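Acetone carboxylase alpha subunit (Xanthobacter autotrophicus Py2, PDB 5M45) is the alpha subunit of a multi-subunit carboxylase and belongs to the hydantoinase B/oxoprolinase family. Local coordinates at residues Gly414-Tyr419 with Glu426-Gly431. Sequence-based numbering, arbitrary orientation.
Sequences GLSRSY and EEVNAG
The hydroxyl of S416 meets the backbone of N429, with OG 2.9 Å from N429 O and 3.0 Å from N429 N. The carbonyl of W412, one turn earlier in the same helix, also hydrogen-bonds to this OG. S416 OG lies beside its own backbone N, anti to the carbonyl carbon (chi1 -64°), and this sends it from the helix surface to the N429 backbone.

V428 packs next to this polar group. Its CG1 rests on S416 CB at 4.0 Å. Its other methyl, CG2, lies between S416 O and Y419 CB, 3.8 Å from the first and 4.0 Å from the second. F420 also touches V428.

The contact is buried. The chain leaves helix 401-422, passes a short 3-10 segment and runs back beside the last turns of the helix. The N429 side chain forms an Asx turn: its OD1 accepts from G431 N at 2.9 Å. N429 ND2 is hydrogen-bonded to a polar side chain of a neighbouring protein.

The Y419 ring takes E427 over one face. E427 CB stands 4.0 Å from the ring centroid, 28° off the normal, a CH-pi contact displaced toward the CD2 side. The E427 chain bends at chi2 (-73°), which turns the carboxylate from the ring toward other proteins of the assembly. OE2 forms a salt bridge with a basic side chain of one other protein, and OE1 a hydrogen bond with a polar side chain of a second. L415 O lies 3.5 Å above the plane of the Y419 ring, near its rim. The ring hydroxyl is hydrogen-bonded to T363, and M282 of helix 257-282 touches both Y419 and E427.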
loop_
_atom_site.group_PDB
_atom_site.type_symbol
_atom_site.label_atom_id
_atom_site.label_comp_id
_atom_site.label_asym_id
_atom_site.label_seq_id
_atom_site.Cartn_x
_atom_site.Cartn_y
_atom_site.Cartn_z
ATOM N N GLY A 414 25.076 25.406 19.082
ATOM C CA GLY A 414 26.417 25.642 18.550
ATOM C C GLY A 414 26.553 26.962 17.824
ATOM O O GLY A 414 27.479 27.741 18.092
ATOM N N LEU A 415 25.636 27.216 16.883
ATOM C CA LEU A 415 25.635 28.510 16.187
ATOM C C LEU A 415 25.493 29.685 17.139
ATOM O O LEU A 415 26.151 30.716 16.940
ATOM C CB LEU A 415 24.548 28.596 15.096
ATOM C CG LEU A 415 24.813 27.988 13.722
ATOM C CD1 LEU A 415 23.540 28.032 12.861
ATOM C CD2 LEU A 415 25.914 28.748 13.021
ATOM N N SER A 416 24.658 29.544 18.166
ATOM C CA SER A 416 24.504 30.616 19.152
ATOM C C SER A 416 25.755 30.925 19.955
ATOM O O SER A 416 25.943 32.070 20.360
ATOM C CB SER A 416 23.299 30.343 20.082
ATOM O OG SER A 416 22.084 30.346 19.331
ATOM N N ARG A 417 26.642 29.956 20.156
ATOM C CA ARG A 417 27.926 30.264 20.825
ATOM C C ARG A 417 28.770 31.212 19.979
ATOM O O ARG A 417 29.450 32.074 20.529
ATOM C CB ARG A 417 28.727 29.000 21.177
ATOM C CG ARG A 417 28.094 28.150 22.252
ATOM C CD ARG A 417 28.935 26.929 22.592
ATOM N NE ARG A 417 28.109 26.033 23.376
ATOM C CZ ARG A 417 27.800 26.189 24.655
ATOM N NH1 ARG A 417 28.302 27.211 25.356
ATOM N NH2 ARG A 417 26.997 25.285 25.246
ATOM N N SER A 418 28.730 31.050 18.648
ATOM C CA SER A 418 29.451 31.955 17.717
ATOM C C SER A 418 28.860 33.375 17.792
ATOM O O SER A 418 29.593 34.356 17.946
ATOM C CB SER A 418 29.464 31.415 16.262
ATOM O OG SER A 418 28.281 31.661 15.509
ATOM N N TYR A 419 27.530 33.462 17.755
ATOM C CA TYR A 419 26.831 34.750 17.844
ATOM C C TYR A 419 27.098 35.465 19.161
ATOM O O TYR A 419 27.373 36.691 19.183
ATOM C CB TYR A 419 25.305 34.578 17.684
ATOM C CG TYR A 419 24.777 33.885 16.429
ATOM C CD1 TYR A 419 25.474 33.891 15.222
ATOM C CD2 TYR A 419 23.522 33.249 16.461
ATOM C CE1 TYR A 419 24.942 33.285 14.071
ATOM C CE2 TYR A 419 22.971 32.658 15.325
ATOM C CZ TYR A 419 23.680 32.672 14.139
ATOM O OH TYR A 419 23.135 32.088 13.031
ATOM N N GLU A 426 21.339 39.520 19.640
ATOM C CA GLU A 426 19.984 39.466 19.055
ATOM C C GLU A 426 19.656 38.155 18.303
ATOM O O GLU A 426 18.480 37.775 18.233
ATOM C CB GLU A 426 19.703 40.694 18.167
ATOM C CG GLU A 426 20.402 40.774 16.818
ATOM C CD GLU A 426 21.855 41.316 16.827
ATOM O OE1 GLU A 426 22.482 41.444 17.907
ATOM O OE2 GLU A 426 22.371 41.670 15.702
ATOM N N GLU A 427 20.673 37.492 17.761
ATOM C CA GLU A 427 20.509 36.263 16.972
ATOM C C GLU A 427 20.559 34.989 17.805
ATOM O O GLU A 427 20.192 33.923 17.301
ATOM C CB GLU A 427 21.576 36.156 15.875
ATOM C CG GLU A 427 21.591 37.318 14.879
ATOM C CD GLU A 427 20.426 37.330 13.889
ATOM O OE1 GLU A 427 19.562 36.406 13.915
ATOM O OE2 GLU A 427 20.367 38.268 13.018
ATOM N N VAL A 428 21.018 35.062 19.052
ATOM C CA VAL A 428 21.096 33.873 19.902
ATOM C C VAL A 428 19.686 33.242 20.081
ATOM O O VAL A 428 18.692 33.962 20.233
ATOM C CB VAL A 428 21.729 34.218 21.273
ATOM C CG1 VAL A 428 21.538 33.108 22.294
ATOM C CG2 VAL A 428 23.201 34.589 21.094
ATOM N N ASN A 429 19.629 31.902 20.046
ATOM C CA ASN A 429 18.385 31.163 20.309
ATOM C C ASN A 429 18.785 29.795 20.847
ATOM O O ASN A 429 19.575 29.065 20.200
ATOM C CB ASN A 429 17.567 31.076 19.027
ATOM C CG ASN A 429 16.179 30.471 19.225
ATOM O OD1 ASN A 429 16.036 29.340 19.679
ATOM N ND2 ASN A 429 15.140 31.222 18.828
ATOM N N ALA A 430 18.300 29.458 22.048
ATOM C CA ALA A 430 18.690 28.221 22.714
ATOM C C ALA A 430 18.193 26.945 22.009
ATOM O O ALA A 430 18.657 25.868 22.340
ATOM C CB ALA A 430 18.217 28.242 24.156
ATOM N N GLY A 431 17.245 27.074 21.067
ATOM C CA GLY A 431 16.827 25.963 20.212
ATOM C C GLY A 431 15.320 25.774 20.082
ATOM O O GLY A 431 14.519 26.437 20.748
#